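Local coordinates for protein MATE family efflux transporter (Vibrio cholerae, PDB 6IDP) that probably expels drugs and other toxic compounds from the bacterial cell in exchange for protons, as a multidrug efflux transporter of the MATE family, at residues Thr5-Leu10 / Val310-Gln315; Trp134-Ala139 / Gly188-Ala193; Ala267-Gly272 / Asn350-Ile355. All coordinates share one frame; numbering follows the deposited sequence.

Contact 1: Thr5-Leu10 / Val310-Gln315. With OLC ((2R)-2,3-dihydroxypropyl (9Z)-octadec-9-enoate), chain G.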
# COMPACT_ATOMS: atom_id res chain seq x y z
N THR A 5 31.11 -7.96 7.88
CA THR A 5 30.66 -6.85 8.71
C THR A 5 29.82 -5.89 7.88
O THR A 5 29.04 -5.11 8.41
CB THR A 5 31.84 -6.11 9.36
OG1 THR A 5 31.39 -4.87 9.92
CG2 THR A 5 32.93 -5.84 8.33
N SER A 6 29.99 -5.95 6.56
CA SER A 6 29.21 -5.13 5.64
C SER A 6 27.80 -5.69 5.51
O SER A 6 26.82 -4.95 5.49
CB SER A 6 29.88 -5.05 4.27
OG SER A 6 29.81 -6.30 3.59
N THR A 7 27.70 -7.02 5.41
CA THR A 7 26.42 -7.70 5.38
C THR A 7 25.68 -7.48 6.70
O THR A 7 24.48 -7.23 6.72
CB THR A 7 26.59 -9.22 5.13
OG1 THR A 7 27.13 -9.42 3.82
CG2 THR A 7 25.25 -9.94 5.23
N SER A 8 26.42 -7.58 7.80
CA SER A 8 25.87 -7.33 9.12
C SER A 8 25.41 -5.88 9.26
O SER A 8 24.39 -5.60 9.89
CB SER A 8 26.90 -7.67 10.20
OG SER A 8 26.44 -7.27 11.49
N SER A 9 26.17 -4.97 8.66
CA SER A 9 25.85 -3.55 8.72
C SER A 9 24.62 -3.22 7.87
O SER A 9 23.79 -2.42 8.26
CB SER A 9 27.04 -2.71 8.27
OG SER A 9 26.70 -1.34 8.20
N LEU A 10 24.53 -3.84 6.70
CA LEU A 10 23.40 -3.64 5.80
C LEU A 10 22.11 -4.18 6.42
O LEU A 10 21.05 -3.58 6.30
CB LEU A 10 23.66 -4.29 4.44
CG LEU A 10 24.66 -3.57 3.54
CD1 LEU A 10 24.97 -4.40 2.30
CD2 LEU A 10 24.11 -2.21 3.15
N VAL A 310 19.40 -6.59 -1.15
CA VAL A 310 18.21 -7.23 -1.70
C VAL A 310 18.16 -8.70 -1.29
O VAL A 310 17.10 -9.21 -0.91
CB VAL A 310 18.16 -7.11 -3.24
CG1 VAL A 310 17.09 -8.03 -3.82
CG2 VAL A 310 17.89 -5.66 -3.64
N ARG A 311 19.30 -9.38 -1.35
CA ARG A 311 19.37 -10.78 -0.95
C ARG A 311 19.11 -10.93 0.55
O ARG A 311 18.45 -11.88 0.97
CB ARG A 311 20.72 -11.38 -1.33
CG ARG A 311 20.84 -11.71 -2.81
CD ARG A 311 22.25 -12.13 -3.19
NE ARG A 311 22.30 -12.63 -4.57
CZ ARG A 311 22.29 -13.91 -4.90
NH1 ARG A 311 22.23 -14.84 -3.95
NH2 ARG A 311 22.34 -14.27 -6.17
N ILE A 312 19.62 -10.00 1.34
CA ILE A 312 19.33 -9.96 2.77
C ILE A 312 17.83 -9.83 3.00
O ILE A 312 17.24 -10.56 3.79
CB ILE A 312 20.06 -8.80 3.48
CG1 ILE A 312 21.57 -9.05 3.51
CG2 ILE A 312 19.55 -8.62 4.90
CD1 ILE A 312 22.36 -7.91 4.11
N ALA A 313 17.21 -8.89 2.28
CA ALA A 313 15.77 -8.68 2.37
C ALA A 313 14.99 -9.93 1.98
O ALA A 313 14.00 -10.27 2.63
CB ALA A 313 15.36 -7.51 1.48
N CYS A 314 15.42 -10.60 0.91
CA CYS A 314 14.75 -11.81 0.45
C CYS A 314 14.89 -12.94 1.46
O CYS A 314 13.95 -13.71 1.67
CB CYS A 314 15.29 -12.25 -0.91
SG CYS A 314 14.76 -11.21 -2.29
N GLN A 315 16.06 -13.04 2.09
CA GLN A 315 16.29 -14.06 3.11
C GLN A 315 15.34 -13.88 4.28
O GLN A 315 14.76 -14.85 4.77
CB GLN A 315 17.74 -14.02 3.59
CG GLN A 315 18.74 -14.55 2.59
CD GLN A 315 20.17 -14.31 3.02
OE1 GLN A 315 20.47 -14.27 4.22
NE2 GLN A 315 21.06 -14.13 2.05
C18 OLC G . 10.09 -18.54 -3.49
C10 OLC G . 18.06 -14.75 -2.31
C9 OLC G . 19.22 -15.10 -1.71
C17 OLC G . 10.50 -18.04 -4.85
C11 OLC G . 17.31 -15.78 -3.14
C16 OLC G . 11.40 -16.83 -4.71
C12 OLC G . 15.89 -15.31 -3.40
C15 OLC G . 12.84 -17.26 -4.53
C13 OLC G . 15.14 -16.41 -4.13
C14 OLC G . 13.69 -16.03 -4.27
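Ile312 reaches across from helix 303-330 and sets its terminal methyl against one turn of the first helix of the chain, between Thr7 and Leu10. Its CG1 branch lies beside the backbone N (chi1 -69°) and the chain then runs on extended (chi2 177°), which carries CD1 well out from its own helix toward helix 5-39. There CD1 meets Thr7 CG2 at 3.7 Å and rests near the carbonyl Thr7 O at 3.4 Å, while Leu10 CB comes to 3.9 Å from the same Ile312 CD1. Thr7 turns its methyl, rather than its hydroxyl, to the isoleucine: CG2 stands anti to the backbone N and OG1 beside it (chi1 -65°). The join is small and apolar, with one methyl lodged against Thr7 and Leu10, a turn apart. On another side of helix 303-330, a monoolein chain (chain G) runs along Arg311 and Cys314. Its C9 lies 3.8 Å from Arg311 NH1 and also near the methylene CG, and its C10 is 4.0 Å from Cys314 CB. Helix 303-330 is thus packed between the start of helix 5-39, where Ile312 also touches Ala11, and helices 281-299 and 360-375, on which Val310 and Ala313 lie, with Cys314 meeting Ile365 and Met369 of helix 360-375.

Contact 2: Trp134-Ala139 / Gly188-Ala193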
# COMPACT_ATOMS: atom_id res chain seq x y z
N TRP A 134 -19.20 13.45 1.09
CA TRP A 134 -18.03 13.50 0.21
C TRP A 134 -17.31 14.84 0.28
O TRP A 134 -16.12 14.91 -0.02
CB TRP A 134 -18.43 13.19 -1.24
CG TRP A 134 -18.52 11.73 -1.54
CD1 TRP A 134 -18.67 10.72 -0.63
CD2 TRP A 134 -18.47 11.10 -2.83
NE1 TRP A 134 -18.72 9.51 -1.27
CE2 TRP A 134 -18.60 9.71 -2.62
CE3 TRP A 134 -18.34 11.58 -4.13
CZ2 TRP A 134 -18.60 8.80 -3.67
CZ3 TRP A 134 -18.33 10.67 -5.18
CH2 TRP A 134 -18.46 9.30 -4.94
N LEU A 135 -18.02 15.89 0.66
CA LEU A 135 -17.39 17.18 0.89
C LEU A 135 -16.32 17.05 1.96
O LEU A 135 -15.15 17.37 1.74
CB LEU A 135 -18.43 18.23 1.30
CG LEU A 135 -19.36 18.68 0.18
CD1 LEU A 135 -20.41 19.65 0.70
CD2 LEU A 135 -18.56 19.31 -0.95
N TRP A 136 -16.72 16.54 3.13
CA TRP A 136 -15.78 16.32 4.22
C TRP A 136 -14.78 15.23 3.89
O TRP A 136 -13.59 15.35 4.21
CB TRP A 136 -16.54 15.97 5.50
CG TRP A 136 -17.44 17.06 6.00
CD1 TRP A 136 -18.79 17.12 5.88
CD2 TRP A 136 -17.04 18.23 6.72
NE1 TRP A 136 -19.27 18.27 6.46
CE2 TRP A 136 -18.21 18.97 6.99
CE3 TRP A 136 -15.81 18.74 7.15
CZ2 TRP A 136 -18.19 20.18 7.67
CZ3 TRP A 136 -15.80 19.94 7.83
CH2 TRP A 136 -16.98 20.65 8.09
N TRP A 137 -15.25 14.16 3.26
CA TRP A 137 -14.39 13.00 3.03
C TRP A 137 -13.30 13.27 1.98
O TRP A 137 -12.16 12.86 2.16
CB TRP A 137 -15.21 11.78 2.61
CG TRP A 137 -14.33 10.59 2.47
CD1 TRP A 137 -13.95 9.72 3.45
CD2 TRP A 137 -13.67 10.15 1.28
NE1 TRP A 137 -13.11 8.77 2.94
CE2 TRP A 137 -12.92 9.01 1.61
CE3 TRP A 137 -13.64 10.62 -0.04
CZ2 TRP A 137 -12.15 8.32 0.67
CZ3 TRP A 137 -12.88 9.93 -0.97
CH2 TRP A 137 -12.15 8.80 -0.61
N LEU A 138 -13.66 13.93 0.89
CA LEU A 138 -12.68 14.27 -0.14
C LEU A 138 -11.63 15.23 0.43
O LEU A 138 -10.46 15.18 0.06
CB LEU A 138 -13.35 14.89 -1.37
CG LEU A 138 -13.99 13.89 -2.33
CD1 LEU A 138 -14.85 14.60 -3.37
CD2 LEU A 138 -12.92 13.04 -3.01
N ALA A 139 -12.07 16.09 1.35
CA ALA A 139 -11.16 17.00 2.04
C ALA A 139 -10.17 16.23 2.90
O ALA A 139 -9.00 16.60 3.01
CB ALA A 139 -11.95 17.98 2.89
N GLY A 188 -21.90 12.17 13.09
CA GLY A 188 -22.05 10.84 12.54
C GLY A 188 -21.05 10.50 11.46
O GLY A 188 -19.84 10.42 11.70
N ILE A 189 -21.56 10.28 10.25
CA ILE A 189 -20.73 9.89 9.12
C ILE A 189 -19.75 11.01 8.76
O ILE A 189 -18.60 10.75 8.40
CB ILE A 189 -21.60 9.49 7.90
CG1 ILE A 189 -20.77 8.79 6.83
CG2 ILE A 189 -22.39 10.68 7.35
CD1 ILE A 189 -20.21 7.45 7.27
N ASP A 190 -20.19 12.26 8.88
CA ASP A 190 -19.32 13.40 8.61
C ASP A 190 -18.25 13.54 9.69
O ASP A 190 -17.12 13.94 9.41
CB ASP A 190 -20.13 14.69 8.49
CG ASP A 190 -21.04 14.71 7.28
OD1 ASP A 190 -20.89 13.83 6.41
OD2 ASP A 190 -21.91 15.61 7.20
N GLY A 191 -18.61 13.18 10.92
CA GLY A 191 -17.71 13.29 12.05
C GLY A 191 -16.43 12.49 11.90
O GLY A 191 -15.37 12.93 12.35
N ALA A 192 -16.53 11.32 11.28
CA ALA A 192 -15.37 10.47 11.06
C ALA A 192 -14.37 11.14 10.12
O ALA A 192 -13.16 11.08 10.34
CB ALA A 192 -15.80 9.12 10.51
N ALA A 193 -14.89 11.77 9.07
CA ALA A 193 -14.06 12.46 8.10
C ALA A 193 -13.41 13.69 8.71
O ALA A 193 -12.25 14.00 8.45
CB ALA A 193 -14.87 12.83 6.88
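Trp137 and Ala193 bring the two backbones closest, their CA atoms 5.1 Å apart, where helix segments 134-139 and 189-193 run nearly parallel, axes 8.5 Å apart at an angle of 17°. The small side chain of Ala193 permits this closeness: its CB points at the opposing helix and packs on Trp136 CB at 3.8 Å, with Trp137 CB a little farther from Ala193 CB at 4.4 Å. One methyl thus sits over the backbone between two consecutive tryptophans, whose rings depart in different directions. Trp136 keeps CG beside its backbone N (chi1 -63°), and the indole crosses the side chain of Asp190, one turn before Ala193, at about a right angle. The pyrrole side does the touching, with Trp136 CD1 3.6 Å from Asp190 CG. The ring and carboxylate planes are tilted 39° to each other, an oblique meeting of flat groups. The carboxylate is held instead by His132, one turn before Trp136 on helix 124-156, whose ND1 is hydrogen-bonded to Asp190 OD2, so the aspartate is tied to the same helix it packs against. Trp137 swings the other way, CG anti to its backbone N, and touches Ile56 and Gln57 of helix 54-80, whereas Trp136 lies at an exposed surface, also touching Ile194 and Ile197. Two near-parallel helices with helix 161-184 between them in sequence, packed closely at a small residue, fit the all-helical bundle of a MATE transporter.

Contact 3: Ala267-Gly272 / Asn350-Ile355. With OLC ((2R)-2,3-dihydroxypropyl (9Z)-octadec-9-enoate), chain E.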
# COMPACT_ATOMS: atom_id res chain seq x y z
N ALA A 267 -17.52 -15.27 3.02
CA ALA A 267 -17.16 -14.75 4.33
C ALA A 267 -15.80 -15.29 4.79
O ALA A 267 -15.02 -14.56 5.40
CB ALA A 267 -18.23 -15.09 5.35
N ALA A 268 -15.53 -16.56 4.50
CA ALA A 268 -14.28 -17.17 4.91
C ALA A 268 -13.10 -16.56 4.16
O ALA A 268 -12.02 -16.38 4.72
CB ALA A 268 -14.32 -18.67 4.68
N TRP A 269 -13.31 -16.24 2.89
CA TRP A 269 -12.27 -15.64 2.07
C TRP A 269 -11.93 -14.23 2.55
O TRP A 269 -10.77 -13.82 2.52
CB TRP A 269 -12.69 -15.60 0.60
CG TRP A 269 -11.65 -15.03 -0.30
CD1 TRP A 269 -11.55 -13.74 -0.73
CD2 TRP A 269 -10.54 -15.73 -0.88
NE1 TRP A 269 -10.46 -13.59 -1.55
CE2 TRP A 269 -9.82 -14.79 -1.65
CE3 TRP A 269 -10.08 -17.05 -0.82
CZ2 TRP A 269 -8.67 -15.14 -2.36
CZ3 TRP A 269 -8.94 -17.39 -1.52
CH2 TRP A 269 -8.25 -16.44 -2.28
N ALA A 270 -12.95 -13.50 3.00
CA ALA A 270 -12.74 -12.16 3.52
C ALA A 270 -11.85 -12.21 4.76
O ALA A 270 -10.90 -11.43 4.88
CB ALA A 270 -14.07 -11.49 3.84
N LEU A 271 -12.15 -13.13 5.67
CA LEU A 271 -11.32 -13.31 6.86
C LEU A 271 -9.93 -13.81 6.49
O LEU A 271 -8.93 -13.39 7.08
CB LEU A 271 -12.00 -14.27 7.84
CG LEU A 271 -13.28 -13.74 8.50
CD1 LEU A 271 -14.01 -14.84 9.24
CD2 LEU A 271 -12.96 -12.58 9.43
N GLY A 272 -9.86 -14.71 5.51
CA GLY A 272 -8.60 -15.26 5.05
C GLY A 272 -7.69 -14.21 4.43
O GLY A 272 -6.47 -14.22 4.65
N ASN A 350 -10.44 -22.54 8.29
CA ASN A 350 -9.45 -23.49 8.80
C ASN A 350 -8.63 -24.07 7.66
O ASN A 350 -7.41 -24.23 7.77
CB ASN A 350 -10.15 -24.61 9.58
CG ASN A 350 -9.19 -25.42 10.45
OD1 ASN A 350 -7.98 -25.40 10.24
ND2 ASN A 350 -9.75 -26.14 11.42
N LEU A 351 -9.30 -24.37 6.55
CA LEU A 351 -8.63 -24.90 5.37
C LEU A 351 -7.71 -23.86 4.73
O LEU A 351 -6.60 -24.18 4.30
CB LEU A 351 -9.65 -25.39 4.34
CG LEU A 351 -9.07 -26.15 3.16
CD1 LEU A 351 -8.35 -27.40 3.64
CD2 LEU A 351 -10.16 -26.52 2.17
N HIS A 352 -8.18 -22.62 4.67
CA HIS A 352 -7.39 -21.54 4.09
C HIS A 352 -6.08 -21.36 4.85
O HIS A 352 -5.03 -21.15 4.25
CB HIS A 352 -8.19 -20.24 4.10
CG HIS A 352 -7.40 -19.03 3.69
ND1 HIS A 352 -7.40 -18.55 2.40
CD2 HIS A 352 -6.59 -18.22 4.40
CE1 HIS A 352 -6.61 -17.49 2.33
NE2 HIS A 352 -6.11 -17.27 3.53
N LEU A 353 -6.15 -21.45 6.17
CA LEU A 353 -5.02 -21.15 7.04
C LEU A 353 -3.91 -22.21 7.01
O LEU A 353 -2.81 -21.96 7.49
CB LEU A 353 -5.50 -20.97 8.48
CG LEU A 353 -6.39 -19.74 8.73
CD1 LEU A 353 -6.74 -19.63 10.20
CD2 LEU A 353 -5.69 -18.48 8.23
N VAL A 354 -4.21 -23.38 6.45
CA VAL A 354 -3.20 -24.44 6.36
C VAL A 354 -2.65 -24.60 4.95
O VAL A 354 -1.67 -25.31 4.73
CB VAL A 354 -3.76 -25.82 6.82
CG1 VAL A 354 -4.23 -25.75 8.26
CG2 VAL A 354 -4.87 -26.28 5.90
N ILE A 355 -3.29 -23.93 3.99
CA ILE A 355 -2.88 -24.06 2.60
C ILE A 355 -2.15 -22.83 2.08
O ILE A 355 -1.05 -22.93 1.54
CB ILE A 355 -4.10 -24.33 1.69
CG1 ILE A 355 -4.72 -25.69 2.01
CG2 ILE A 355 -3.71 -24.27 0.22
CD1 ILE A 355 -5.92 -26.04 1.14
C8 OLC E . -7.41 -30.02 11.98
C7 OLC E . -5.90 -29.99 11.85
C6 OLC E . -5.48 -30.34 10.44
C5 OLC E . -3.97 -30.22 10.34
C4 OLC E . -3.59 -29.49 9.06
C3 OLC E . -4.02 -30.29 7.85
C2 OLC E . -3.29 -29.77 6.63
C1 OLC E . -3.45 -30.75 5.49
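A helix-helix contact of the second MatE region, built on one glycine and an aromatic pair, joins helix 263-279 to helix 343-355, with Gly272 and His352 at its centre. His352 holds CG anti to its backbone N (chi1 172°), which brings one face of the imidazole against the glycine. With no side chain in the way, Gly272 CA lies over that face of the ring in a CH-pi contact, 3.8 Å from the ring centroid and 25° off the normal. The backbone carbonyl is close as well: Gly272 O is 3.3 Å from His352 NE2. Trp269, nearly one turn earlier, points its CB away from the other helix, yet its six-membered ring still receives the edge of the imidazole. This is an offset edge-to-face pair, with ring centroids 5.8 Å apart and planes at 83°, and Trp269 CZ3 is 4.4 Å from His352 ND1. That ND1 is buried here without a polar partner in the model. Phe411 of helix 379-435 meets both rings, edge-to-face with His352, and Glu276 touches the histidine from the next turn of helix 263-279. On the outer side of helix 343-355, Val354 CG1 packs on C4 of a monoolein tail (chain E), at 3.9 Å. A glycine facing a ring lets these two helices approach closely within the helical bundle of the second MatE region.

The three contacts lie well away from the centre of the chain, each 22 to 24 Å from it, and share no helix. Contacts 1 and 2 sit on opposite sides of that centre, their centres 44 Å apart; contact 3 is 33 Å from each, and none touches another. Along the sequence, contact 1 spans the longest interval, from helix 5-39 to helix 303-330, and encloses both segments of contact 2. Contact 3 begins after contact 2 closes, and its segments alternate with those of contact 1. Contact 2 is thus local to the first half and contact 3 to the second MatE region, while contact 1 ties the chain's start to that second region.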